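Putative transcriptional regulator (Streptomyces coelicolor, PDB 2ZB9) probably binds DNA through a helix-turn-helix domain and regulates transcription, as a dimeric member of the TetR family. Local coordinates at residues Y175-L178 against P184-D187; R100-V105 against Q169-V174; K62-P65 against A69-L72; T45-A50 against V55-L60; E34-E39 against G112-E117. All coordinates share one frame; numbering follows the deposited sequence.

Contact 1 (Y175-L178 against P184-D187); sequences YHRL and PVDD
Pro-184 offers its carbonyl oxygen to Arg-177, tying the loop after helix 163-179 back onto that helix's last turns; this is the link between the final two helices, 163-179 and 187-199, of the TetR-type C-terminal domain. The bond from Arg-177 NH1 to Pro-184 O measures 2.8 Å and is nearly straight, 167° at the hydrogen. It lies in the carbonyl plane and only 4° out of the guanidinium plane, so the flat group is met at its edge. The arginine's chain is bent at chi3 (-82°), which folds the guanidinium round to the carbonyl, while its NH2 forms a salt bridge with Asp-168 of the second subunit. One group therefore joins the loop to the dimer partner. Val-185 comes next, its CA 6.7 Å from the CA of Arg-177. Its CG2 branch lies alongside the arginine's aliphatic part, 3.7 Å from Arg-177 CG, the two side chains running in opposite directions. Leu-178 crosses Val-185 at about a right angle, with Leu-178 CD2 4.0 Å from Val-185 CG2. Asp-186, the N-cap of helix 187-199, bonds through OD1 to Phe-189 N, and Asp-187 OD1 forms a salt bridge with Arg-100 NE of helix 91-108.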
# COMPACT_ATOMS: atom_id res chain seq x y z
N TYR A 175 -1.68 4.79 2.01
CA TYR A 175 -1.82 4.08 0.74
C TYR A 175 -2.53 2.76 0.97
O TYR A 175 -3.42 2.37 0.21
CB TYR A 175 -0.44 3.79 0.12
CG TYR A 175 0.17 4.93 -0.66
CD1 TYR A 175 -0.42 5.39 -1.83
CD2 TYR A 175 1.36 5.54 -0.24
CE1 TYR A 175 0.16 6.43 -2.57
CE2 TYR A 175 1.94 6.58 -0.97
CZ TYR A 175 1.33 7.02 -2.13
OH TYR A 175 1.89 8.06 -2.85
N HIS A 176 -2.16 2.06 2.04
CA HIS A 176 -2.77 0.77 2.33
C HIS A 176 -4.26 0.87 2.60
O HIS A 176 -5.05 0.09 2.07
CB HIS A 176 -2.07 0.11 3.51
CG HIS A 176 -2.67 -1.20 3.90
ND1 HIS A 176 -3.45 -1.36 5.03
CD2 HIS A 176 -2.62 -2.42 3.31
CE1 HIS A 176 -3.85 -2.61 5.11
NE2 HIS A 176 -3.36 -3.28 4.08
N ARG A 177 -4.66 1.83 3.42
CA ARG A 177 -6.08 1.97 3.71
C ARG A 177 -6.80 2.44 2.44
O ARG A 177 -7.97 2.14 2.24
CB ARG A 177 -6.30 2.95 4.87
CG ARG A 177 -7.69 2.86 5.47
CD ARG A 177 -7.84 3.67 6.77
NE ARG A 177 -7.36 2.98 7.96
CZ ARG A 177 -7.71 3.31 9.20
NH1 ARG A 177 -8.55 4.31 9.40
NH2 ARG A 177 -7.23 2.64 10.25
N LEU A 178 -6.08 3.14 1.56
CA LEU A 178 -6.67 3.61 0.31
C LEU A 178 -6.81 2.48 -0.71
O LEU A 178 -7.83 2.38 -1.37
CB LEU A 178 -5.83 4.72 -0.32
CG LEU A 178 -5.93 6.13 0.25
CD1 LEU A 178 -4.85 7.01 -0.37
CD2 LEU A 178 -7.32 6.70 -0.03
N PRO A 184 -11.96 3.91 6.99
CA PRO A 184 -11.92 5.23 6.36
C PRO A 184 -10.61 5.99 6.53
O PRO A 184 -9.87 5.79 7.49
CB PRO A 184 -13.08 5.95 7.03
CG PRO A 184 -13.00 5.43 8.43
CD PRO A 184 -12.77 3.94 8.22
N VAL A 185 -10.33 6.85 5.56
CA VAL A 185 -9.13 7.68 5.58
C VAL A 185 -9.57 9.12 5.87
O VAL A 185 -9.92 9.87 4.97
CB VAL A 185 -8.40 7.66 4.22
CG1 VAL A 185 -7.22 8.61 4.26
CG2 VAL A 185 -7.94 6.25 3.90
N ASP A 186 -9.54 9.50 7.15
CA ASP A 186 -9.93 10.85 7.53
C ASP A 186 -8.86 11.53 8.36
O ASP A 186 -7.76 10.99 8.55
CB ASP A 186 -11.25 10.81 8.31
CG ASP A 186 -11.25 9.75 9.39
OD1 ASP A 186 -10.27 9.66 10.16
OD2 ASP A 186 -12.25 9.01 9.49
N ASP A 187 -9.17 12.72 8.87
CA ASP A 187 -8.23 13.49 9.67
C ASP A 187 -7.86 12.80 10.97
O ASP A 187 -6.73 12.92 11.45
CB ASP A 187 -8.80 14.88 9.97
CG ASP A 187 -7.76 15.82 10.55
OD1 ASP A 187 -6.71 16.01 9.89
OD2 ASP A 187 -7.98 16.36 11.66

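Contact 2 (R100-V105 against Q169-V174); sequences RAFTHV and QLWGAV
Phe-102 and Trp-171 form a T-shaped aromatic pair, the indole edge directed at the phenyl face. The planes stand at 79°, and the centroid of the Phe-102 ring is 5.1 Å from that of the five-membered ring of Trp-171. Trp-171 CD1 makes the touch, 3.9 Å from Phe-102 CD2, lying over the phenyl face but displaced toward its rim. Phe-102 reaches across because its CG is anti to the backbone N (chi1 177°), which carries the ring outward from helix 91-108. The aliphatic contact belongs to Val-174, one turn along helix 163-179 from the indole: its CG1 is 3.6 Å from Phe-102 CE2, and its CB lies in the phenyl plane at the ring edge. All three residues are buried, and they join two helices of the all-helical TetR C-terminal domain whose nearest CA atoms, those of Phe-102 and Trp-171, are 8.5 Å apart. Further aromatic contacts extend the pair, since Tyr-175 meets Phe-102 edge-to-face and Phe-85 meets Trp-171. Polar interaction enters through the indole nitrogen: Trp-171 NE1 is hydrogen-bonded to Gln-98 OE1, on the same helix as Phe-102, which satisfies this buried N-H and restrains the rotation of the indole.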
# COMPACT_ATOMS: atom_id res chain seq x y z
N ARG A 100 -1.90 15.94 5.79
CA ARG A 100 -3.25 16.43 5.52
C ARG A 100 -3.40 16.89 4.07
O ARG A 100 -4.42 16.65 3.44
CB ARG A 100 -3.62 17.56 6.48
CG ARG A 100 -4.07 17.04 7.85
CD ARG A 100 -4.09 18.11 8.93
NE ARG A 100 -4.44 17.50 10.21
CZ ARG A 100 -4.19 18.02 11.40
NH1 ARG A 100 -3.58 19.20 11.52
NH2 ARG A 100 -4.54 17.35 12.49
N ALA A 101 -2.37 17.55 3.54
CA ALA A 101 -2.42 17.98 2.15
C ALA A 101 -2.43 16.71 1.28
O ALA A 101 -3.13 16.63 0.27
CB ALA A 101 -1.21 18.85 1.83
N PHE A 102 -1.67 15.71 1.71
CA PHE A 102 -1.59 14.43 1.00
C PHE A 102 -2.96 13.76 0.99
O PHE A 102 -3.42 13.29 -0.04
CB PHE A 102 -0.57 13.52 1.68
CG PHE A 102 -0.46 12.16 1.06
CD1 PHE A 102 0.07 12.00 -0.21
CD2 PHE A 102 -0.88 11.02 1.76
CE1 PHE A 102 0.20 10.72 -0.78
CE2 PHE A 102 -0.76 9.75 1.20
CZ PHE A 102 -0.21 9.60 -0.08
N THR A 103 -3.58 13.72 2.16
CA THR A 103 -4.90 13.11 2.30
C THR A 103 -5.93 13.84 1.45
O THR A 103 -6.79 13.21 0.83
CB THR A 103 -5.34 13.12 3.79
OG1 THR A 103 -4.53 12.18 4.51
CG2 THR A 103 -6.81 12.72 3.92
N HIS A 104 -5.85 15.16 1.42
CA HIS A 104 -6.79 15.94 0.61
C HIS A 104 -6.63 15.53 -0.85
O HIS A 104 -7.62 15.25 -1.54
CB HIS A 104 -6.50 17.44 0.76
CG HIS A 104 -7.35 18.30 -0.13
ND1 HIS A 104 -8.65 18.63 0.18
CD2 HIS A 104 -7.09 18.85 -1.34
CE1 HIS A 104 -9.16 19.36 -0.80
NE2 HIS A 104 -8.23 19.50 -1.73
N VAL A 105 -5.39 15.50 -1.33
CA VAL A 105 -5.12 15.12 -2.70
C VAL A 105 -5.65 13.72 -3.02
O VAL A 105 -6.32 13.52 -4.03
CB VAL A 105 -3.60 15.13 -3.01
CG1 VAL A 105 -3.33 14.42 -4.35
CG2 VAL A 105 -3.09 16.56 -3.07
N GLN A 169 5.30 3.79 7.61
CA GLN A 169 4.35 3.83 8.71
C GLN A 169 3.48 5.08 8.71
O GLN A 169 2.59 5.22 9.55
CB GLN A 169 5.09 3.67 10.04
CG GLN A 169 5.66 2.26 10.21
CD GLN A 169 6.30 2.04 11.56
OE1 GLN A 169 7.35 2.59 11.85
NE2 GLN A 169 5.66 1.23 12.39
N LEU A 170 3.74 5.97 7.77
CA LEU A 170 2.94 7.18 7.62
C LEU A 170 2.21 7.10 6.29
O LEU A 170 1.06 6.66 6.23
CB LEU A 170 3.81 8.45 7.63
CG LEU A 170 4.28 9.08 8.94
CD1 LEU A 170 3.22 8.91 10.02
CD2 LEU A 170 5.57 8.45 9.37
N TRP A 171 2.88 7.50 5.22
CA TRP A 171 2.29 7.47 3.88
C TRP A 171 1.90 6.04 3.46
O TRP A 171 0.83 5.83 2.89
CB TRP A 171 3.29 8.08 2.88
CG TRP A 171 3.57 9.51 3.22
CD1 TRP A 171 2.79 10.59 2.91
CD2 TRP A 171 4.61 10.00 4.09
NE1 TRP A 171 3.27 11.72 3.53
CE2 TRP A 171 4.38 11.39 4.26
CE3 TRP A 171 5.70 9.40 4.73
CZ2 TRP A 171 5.20 12.19 5.07
CZ3 TRP A 171 6.52 10.20 5.53
CH2 TRP A 171 6.26 11.58 5.69
N GLY A 172 2.76 5.07 3.75
CA GLY A 172 2.44 3.70 3.40
C GLY A 172 1.14 3.24 4.02
O GLY A 172 0.36 2.53 3.39
N ALA A 173 0.91 3.63 5.27
CA ALA A 173 -0.31 3.29 6.01
C ALA A 173 -1.53 3.88 5.31
O ALA A 173 -2.59 3.26 5.26
CB ALA A 173 -0.23 3.82 7.45
N VAL A 174 -1.38 5.10 4.80
CA VAL A 174 -2.47 5.77 4.09
C VAL A 174 -2.74 5.05 2.77
O VAL A 174 -3.89 4.74 2.44
CB VAL A 174 -2.12 7.25 3.76
CG1 VAL A 174 -3.28 7.91 3.02
CG2 VAL A 174 -1.80 8.00 5.05

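Contact 3 (K62-P65 against A69-L72); sequences KWWP and ALAL
Trp-64 and Leu-70 bring their CA atoms within 5.4 Å across the short turn between helix 57-63 and helix 67-83. Trp-64 is the first residue to leave helical geometry, with phi/psi of -132°/100°, and this extended conformation ends the first helix and directs its CB toward the second. Residues 69-72 are helical throughout. The indole is the main contact surface. Its CG is anti to the carbonyl carbon (chi1 -60°), placing the ring beside the backbone of Ala-69 and Leu-70, and Trp-64 CD1 comes 3.7 Å from Ala-69 O. Leu-70 meets the ring with one branch: its CD1 is 3.6 Å from Trp-64 CD2 and stands 3.4 Å above the ring plane, offset toward the rim. The CB of Trp-63 lies over the opposite face, so the indole is held between its chain neighbour and the leucine. The side chains of Trp-64 and Leu-70 cross at about a right angle. At the outer margin Pro-65 CD rests 4.2 Å from Ala-69 CB. The buried indole N-H is satisfied one turn further on, where Trp-64 NE1 bonds to Asp-73 OD2, which would restrain the ring's rotation. Val-28 and Leu-29 of helix 20-39 also pack on the indole. The arrangement is the junction of the TetR-family DNA-binding domain at which the probable recognition helix, 57-63, passes into the helix leading to the C-terminal domain.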
# COMPACT_ATOMS: atom_id res chain seq x y z
N LYS A 62 10.55 11.27 -27.33
CA LYS A 62 11.94 11.27 -26.87
C LYS A 62 12.05 11.42 -25.36
O LYS A 62 12.88 10.77 -24.72
CB LYS A 62 12.72 12.42 -27.51
CG LYS A 62 12.86 12.36 -29.02
CD LYS A 62 13.69 13.55 -29.49
CE LYS A 62 13.79 13.63 -31.00
NZ LYS A 62 14.57 14.85 -31.38
N TRP A 63 11.22 12.29 -24.79
CA TRP A 63 11.25 12.53 -23.35
C TRP A 63 10.46 11.52 -22.53
O TRP A 63 10.81 11.24 -21.39
CB TRP A 63 10.73 13.94 -23.04
CG TRP A 63 11.61 15.03 -23.55
CD1 TRP A 63 12.96 15.00 -23.70
CD2 TRP A 63 11.20 16.36 -23.90
NE1 TRP A 63 13.43 16.22 -24.11
CE2 TRP A 63 12.36 17.08 -24.25
CE3 TRP A 63 9.96 17.01 -23.95
CZ2 TRP A 63 12.33 18.42 -24.64
CZ3 TRP A 63 9.92 18.35 -24.35
CH2 TRP A 63 11.11 19.04 -24.69
N TRP A 64 9.40 10.97 -23.11
CA TRP A 64 8.58 9.99 -22.40
C TRP A 64 8.34 8.80 -23.31
O TRP A 64 7.47 8.83 -24.18
CB TRP A 64 7.26 10.61 -21.96
CG TRP A 64 7.47 11.77 -21.05
CD1 TRP A 64 7.82 11.72 -19.73
CD2 TRP A 64 7.44 13.16 -21.40
NE1 TRP A 64 8.01 12.99 -19.24
CE2 TRP A 64 7.79 13.90 -20.25
CE3 TRP A 64 7.16 13.86 -22.58
CZ2 TRP A 64 7.87 15.29 -20.24
CZ3 TRP A 64 7.23 15.25 -22.58
CH2 TRP A 64 7.59 15.95 -21.41
N PRO A 65 9.10 7.72 -23.11
CA PRO A 65 9.02 6.48 -23.88
C PRO A 65 7.67 5.77 -23.83
O PRO A 65 7.41 4.87 -24.63
CB PRO A 65 10.15 5.64 -23.31
CG PRO A 65 10.15 6.05 -21.86
CD PRO A 65 10.05 7.56 -21.99
N ALA A 69 4.98 6.59 -18.42
CA ALA A 69 5.99 7.56 -18.02
C ALA A 69 5.46 8.99 -18.16
O ALA A 69 5.76 9.86 -17.34
CB ALA A 69 7.25 7.40 -18.85
N LEU A 70 4.67 9.21 -19.21
CA LEU A 70 4.10 10.53 -19.45
C LEU A 70 3.16 10.92 -18.31
O LEU A 70 3.27 12.01 -17.75
CB LEU A 70 3.32 10.55 -20.77
CG LEU A 70 2.73 11.90 -21.18
CD1 LEU A 70 3.84 12.90 -21.46
CD2 LEU A 70 1.86 11.72 -22.41
N ALA A 71 2.25 10.02 -17.96
CA ALA A 71 1.31 10.28 -16.88
C ALA A 71 2.00 10.48 -15.53
O ALA A 71 1.71 11.45 -14.83
CB ALA A 71 0.30 9.15 -16.80
N LEU A 72 2.91 9.57 -15.18
CA LEU A 72 3.62 9.65 -13.90
C LEU A 72 4.45 10.92 -13.72
O LEU A 72 4.42 11.55 -12.67
CB LEU A 72 4.55 8.44 -13.70
CG LEU A 72 4.08 7.11 -13.09
CD1 LEU A 72 3.18 7.37 -11.88
CD2 LEU A 72 3.35 6.29 -14.12

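Contact 4 (T45-A50 against V55-L60); sequences TFERVA and VSKTTL
Leu-60 reaches between Phe-46, Val-49 and Ala-50, supplying the apolar centre between helices 46-53 and 57-63. Its CD2 branch does most of the touching, 3.6 Å from Ala-50 CB and 4.0 Å from Val-49 CG1, and lies against the carbonyl oxygen of Phe-46. Leu-60 CB meets the phenyl ring, 3.8 Å from Phe-46 CD1; it approaches at the edge, in the ring plane, as the side chains run past each other in opposite directions. Toward the turn, Ala-50 CA makes a strongly bent CH···O contact of 3.2 Å with Val-55 O (121° at H), and the CA atoms of these residues are 5.1 Å apart. Ala-50, on the first helix, faces the end of the turn at Val-55, its small side chain letting the two come close; in this predicted helix-turn-helix the second helix is the probable DNA-reading element, as in TetR relatives. Farther out, Lys-57 CG covers the alanine methyl at 3.6 Å. A bend at chi3 (60°) then turns the lysine chain toward Glu-47, which is itself bent at chi2. A salt bridge closes the exposed edge, with Lys-57 NZ 2.8 Å from Glu-47 OE1. The ammonium meets that oxygen from above the carboxylate plane, 83° out of it.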
# COMPACT_ATOMS: atom_id res chain seq x y z
N THR A 45 -3.24 11.14 -23.91
CA THR A 45 -2.62 10.59 -25.12
C THR A 45 -1.51 11.54 -25.58
O THR A 45 -1.56 12.74 -25.33
CB THR A 45 -3.62 10.45 -26.30
OG1 THR A 45 -4.03 11.75 -26.73
CG2 THR A 45 -4.84 9.64 -25.88
N PHE A 46 -0.52 10.99 -26.27
CA PHE A 46 0.58 11.79 -26.79
C PHE A 46 0.03 12.78 -27.83
O PHE A 46 0.46 13.93 -27.88
CB PHE A 46 1.63 10.88 -27.43
CG PHE A 46 2.55 10.23 -26.43
CD1 PHE A 46 3.74 10.83 -26.07
CD2 PHE A 46 2.21 9.01 -25.84
CE1 PHE A 46 4.60 10.24 -25.13
CE2 PHE A 46 3.05 8.41 -24.90
CZ PHE A 46 4.25 9.03 -24.55
N GLU A 47 -0.92 12.33 -28.63
CA GLU A 47 -1.54 13.16 -29.66
C GLU A 47 -2.28 14.34 -29.04
O GLU A 47 -2.29 15.45 -29.58
CB GLU A 47 -2.54 12.34 -30.49
CG GLU A 47 -2.10 12.05 -31.92
CD GLU A 47 -1.86 10.57 -32.19
OE1 GLU A 47 -1.68 10.20 -33.38
OE2 GLU A 47 -1.84 9.78 -31.22
N ARG A 48 -2.91 14.09 -27.89
CA ARG A 48 -3.66 15.11 -27.18
C ARG A 48 -2.70 16.13 -26.56
O ARG A 48 -2.92 17.35 -26.63
CB ARG A 48 -4.51 14.44 -26.10
CG ARG A 48 -5.41 15.35 -25.30
CD ARG A 48 -6.70 15.68 -26.03
NE ARG A 48 -7.54 16.54 -25.20
CZ ARG A 48 -8.37 16.11 -24.25
NH1 ARG A 48 -8.49 14.81 -24.00
NH2 ARG A 48 -9.06 16.98 -23.53
N VAL A 49 -1.63 15.64 -25.94
CA VAL A 49 -0.64 16.52 -25.32
C VAL A 49 0.07 17.36 -26.38
O VAL A 49 0.31 18.56 -26.19
CB VAL A 49 0.43 15.70 -24.55
CG1 VAL A 49 1.57 16.61 -24.10
CG2 VAL A 49 -0.22 15.01 -23.35
N ALA A 50 0.40 16.74 -27.51
CA ALA A 50 1.08 17.45 -28.58
C ALA A 50 0.20 18.58 -29.12
O ALA A 50 0.69 19.68 -29.38
CB ALA A 50 1.45 16.49 -29.70
N VAL A 55 3.78 21.24 -29.10
CA VAL A 55 5.06 20.55 -29.27
C VAL A 55 4.80 19.23 -30.00
O VAL A 55 3.86 18.51 -29.66
CB VAL A 55 5.73 20.29 -27.90
CG1 VAL A 55 7.05 19.54 -28.08
CG2 VAL A 55 5.95 21.63 -27.18
N SER A 56 5.62 18.92 -30.99
CA SER A 56 5.44 17.70 -31.77
C SER A 56 5.59 16.41 -30.97
O SER A 56 6.32 16.36 -29.98
CB SER A 56 6.44 17.67 -32.94
OG SER A 56 7.77 17.53 -32.45
N LYS A 57 4.88 15.38 -31.41
CA LYS A 57 4.93 14.08 -30.75
C LYS A 57 6.35 13.53 -30.77
O LYS A 57 6.77 12.85 -29.83
CB LYS A 57 3.98 13.10 -31.45
CG LYS A 57 2.52 13.47 -31.33
CD LYS A 57 1.68 12.78 -32.39
CE LYS A 57 1.77 11.27 -32.30
NZ LYS A 57 1.04 10.62 -33.43
N THR A 58 7.08 13.82 -31.84
CA THR A 58 8.46 13.36 -31.99
C THR A 58 9.26 13.71 -30.75
O THR A 58 9.95 12.88 -30.18
CB THR A 58 9.14 14.03 -33.20
OG1 THR A 58 8.48 13.60 -34.41
CG2 THR A 58 10.61 13.65 -33.27
N THR A 59 9.14 14.96 -30.33
CA THR A 59 9.84 15.44 -29.15
C THR A 59 9.28 14.75 -27.90
O THR A 59 10.02 14.36 -27.01
CB THR A 59 9.68 16.96 -29.01
OG1 THR A 59 10.08 17.59 -30.24
CG2 THR A 59 10.53 17.48 -27.88
N LEU A 60 7.96 14.60 -27.86
CA LEU A 60 7.29 13.95 -26.73
C LEU A 60 7.80 12.53 -26.53
O LEU A 60 8.17 12.13 -25.42
CB LEU A 60 5.78 13.94 -26.97
CG LEU A 60 4.90 15.05 -26.38
CD1 LEU A 60 5.63 16.39 -26.36
CD2 LEU A 60 3.62 15.13 -27.18

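Contact 5 (E34-E39 against G112-E117); sequences ELLLTE and GRILTE
Ile-114 points its CG1 arm at Leu-36 and Leu-37 by two torsions: chi1 of -78° sets CG1 anti to the carbonyl carbon, and chi2 of 171° extends the arm so that CD1 leads. On the facing helix, Leu-36 has CG anti to its own nitrogen (chi1 -167°), which swings the end of the side chain nearer to Ile-114 than its first bond would suggest. Ile-114 CD1 is the atom that makes the contact. This single methyl bears on two neighbouring leucines, 3.9 Å from Leu-36 CG and 4.2 Å from Leu-37 CD1, and it also reaches the backbone at Leu-36 O. The isoleucine crosses Leu-36 obliquely and Leu-37 at about a right angle. With 8.1 Å between the CA atoms of Leu-37 and Ile-114, it bridges the C-terminal end of helix 20-39 and helix 110-122. This is an interface between the TetR-type DNA-binding domain and the C-terminal domain, where relative movement of the two parts is generally thought to transmit ligand binding in this family. Tyr-75 of helix 67-83 and Thr-41 pack against both Leu-36 and Ile-114, widening the apolar patch. Beside it, Ile-114 CG1 lies over one face of the Arg-113 guanidinium, 3.8 Å above its plane. At the other helix, Thr-38 OG1 donates to Glu-34 O at 3.1 Å.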
# COMPACT_ATOMS: atom_id res chain seq x y z
N GLU A 34 -2.55 19.06 -16.17
CA GLU A 34 -3.87 19.66 -16.31
C GLU A 34 -4.87 18.68 -16.91
O GLU A 34 -6.00 18.55 -16.43
CB GLU A 34 -3.77 20.92 -17.19
CG GLU A 34 -4.72 20.91 -18.40
CD GLU A 34 -4.05 21.38 -19.68
OE1 GLU A 34 -3.74 22.60 -19.79
OE2 GLU A 34 -3.83 20.53 -20.58
N LEU A 35 -4.45 17.99 -17.97
CA LEU A 35 -5.31 17.01 -18.64
C LEU A 35 -5.54 15.81 -17.73
O LEU A 35 -6.67 15.35 -17.56
CB LEU A 35 -4.65 16.56 -19.94
CG LEU A 35 -5.41 15.58 -20.83
CD1 LEU A 35 -6.76 16.19 -21.23
CD2 LEU A 35 -4.58 15.27 -22.07
N LEU A 36 -4.47 15.31 -17.15
CA LEU A 36 -4.52 14.15 -16.26
C LEU A 36 -5.48 14.37 -15.08
O LEU A 36 -6.33 13.53 -14.81
CB LEU A 36 -3.11 13.85 -15.76
CG LEU A 36 -2.81 12.53 -15.06
CD1 LEU A 36 -3.22 11.37 -15.95
CD2 LEU A 36 -1.33 12.47 -14.74
N LEU A 37 -5.35 15.50 -14.40
CA LEU A 37 -6.19 15.80 -13.24
C LEU A 37 -7.64 16.15 -13.53
O LEU A 37 -8.48 16.06 -12.63
CB LEU A 37 -5.56 16.92 -12.42
CG LEU A 37 -4.76 16.54 -11.16
CD1 LEU A 37 -3.76 15.43 -11.46
CD2 LEU A 37 -4.06 17.79 -10.63
N THR A 38 -7.96 16.55 -14.76
CA THR A 38 -9.34 16.89 -15.07
C THR A 38 -10.06 15.79 -15.84
O THR A 38 -11.28 15.63 -15.70
CB THR A 38 -9.44 18.18 -15.91
OG1 THR A 38 -8.92 17.94 -17.22
CG2 THR A 38 -8.65 19.30 -15.26
N GLU A 39 -9.32 15.04 -16.64
CA GLU A 39 -9.93 13.99 -17.44
C GLU A 39 -9.53 12.54 -17.14
O GLU A 39 -10.16 11.61 -17.63
CB GLU A 39 -9.70 14.29 -18.92
CG GLU A 39 -10.48 15.51 -19.40
CD GLU A 39 -10.29 15.80 -20.88
OE1 GLU A 39 -10.35 14.85 -21.69
OE2 GLU A 39 -10.09 16.98 -21.22
N GLY A 112 -6.16 10.90 -6.28
CA GLY A 112 -6.16 9.67 -5.51
C GLY A 112 -6.42 8.46 -6.38
O GLY A 112 -5.66 7.49 -6.37
N ARG A 113 -7.50 8.51 -7.14
CA ARG A 113 -7.87 7.41 -8.03
C ARG A 113 -6.82 7.19 -9.12
O ARG A 113 -6.47 6.05 -9.44
CB ARG A 113 -9.24 7.69 -8.65
CG ARG A 113 -9.67 6.74 -9.76
CD ARG A 113 -9.36 7.33 -11.15
NE ARG A 113 -8.36 6.55 -11.88
CZ ARG A 113 -7.91 6.85 -13.10
NH1 ARG A 113 -8.37 7.92 -13.74
NH2 ARG A 113 -7.01 6.07 -13.68
N ILE A 114 -6.31 8.28 -9.68
CA ILE A 114 -5.29 8.20 -10.72
C ILE A 114 -4.09 7.38 -10.24
O ILE A 114 -3.64 6.45 -10.91
CB ILE A 114 -4.81 9.62 -11.14
CG1 ILE A 114 -5.84 10.28 -12.05
CG2 ILE A 114 -3.43 9.54 -11.81
CD1 ILE A 114 -5.55 11.75 -12.33
N LEU A 115 -3.58 7.74 -9.07
CA LEU A 115 -2.41 7.06 -8.52
C LEU A 115 -2.67 5.61 -8.10
O LEU A 115 -1.88 4.72 -8.41
CB LEU A 115 -1.88 7.87 -7.33
CG LEU A 115 -0.38 7.92 -7.05
CD1 LEU A 115 0.39 8.28 -8.32
CD2 LEU A 115 -0.13 8.96 -5.97
N THR A 116 -3.79 5.36 -7.42
CA THR A 116 -4.11 4.00 -6.98
C THR A 116 -4.32 3.05 -8.16
O THR A 116 -4.00 1.86 -8.07
CB THR A 116 -5.38 3.96 -6.08
OG1 THR A 116 -6.49 4.55 -6.78
CG2 THR A 116 -5.15 4.70 -4.78
N GLU A 117 -4.86 3.56 -9.26
CA GLU A 117 -5.07 2.72 -10.42
C GLU A 117 -3.76 2.43 -11.13
O GLU A 117 -3.62 1.39 -11.76
CB GLU A 117 -6.08 3.36 -11.38
CG GLU A 117 -7.50 3.36 -10.82
CD GLU A 117 -8.57 3.70 -11.85
OE1 GLU A 117 -9.76 3.74 -11.48
OE2 GLU A 117 -8.21 3.92 -13.03

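How the contacts relate
The five contacts fall into two groups on the chain. Contacts 3 and 4, with centres 10 Å apart, share helix 57-63 and belong to the DNA-binding domain; Leu-70 CD2 packs 4.0 Å from Val-49 CG2. Contacts 1 and 2, centres 7 Å apart, share helix 163-179 and meet where Val-185 CG1 is 4.1 Å from Thr-103 CG2. Contact 5 closes a chain loop in which contacts 3 and 4 are nested. It touches contact 3 (Ala-71 O to Leu-36 CD2, 3.2 Å), contact 4 through the Arg-48 to Glu-39 salt bridge, and contact 1 (Tyr-175 OH to Leu-115 CD2, 3.8 Å). Contacts 1, 2 and 5 all reach the second subunit; contact 4 lies about 36 Å, centre to centre, from contact 1.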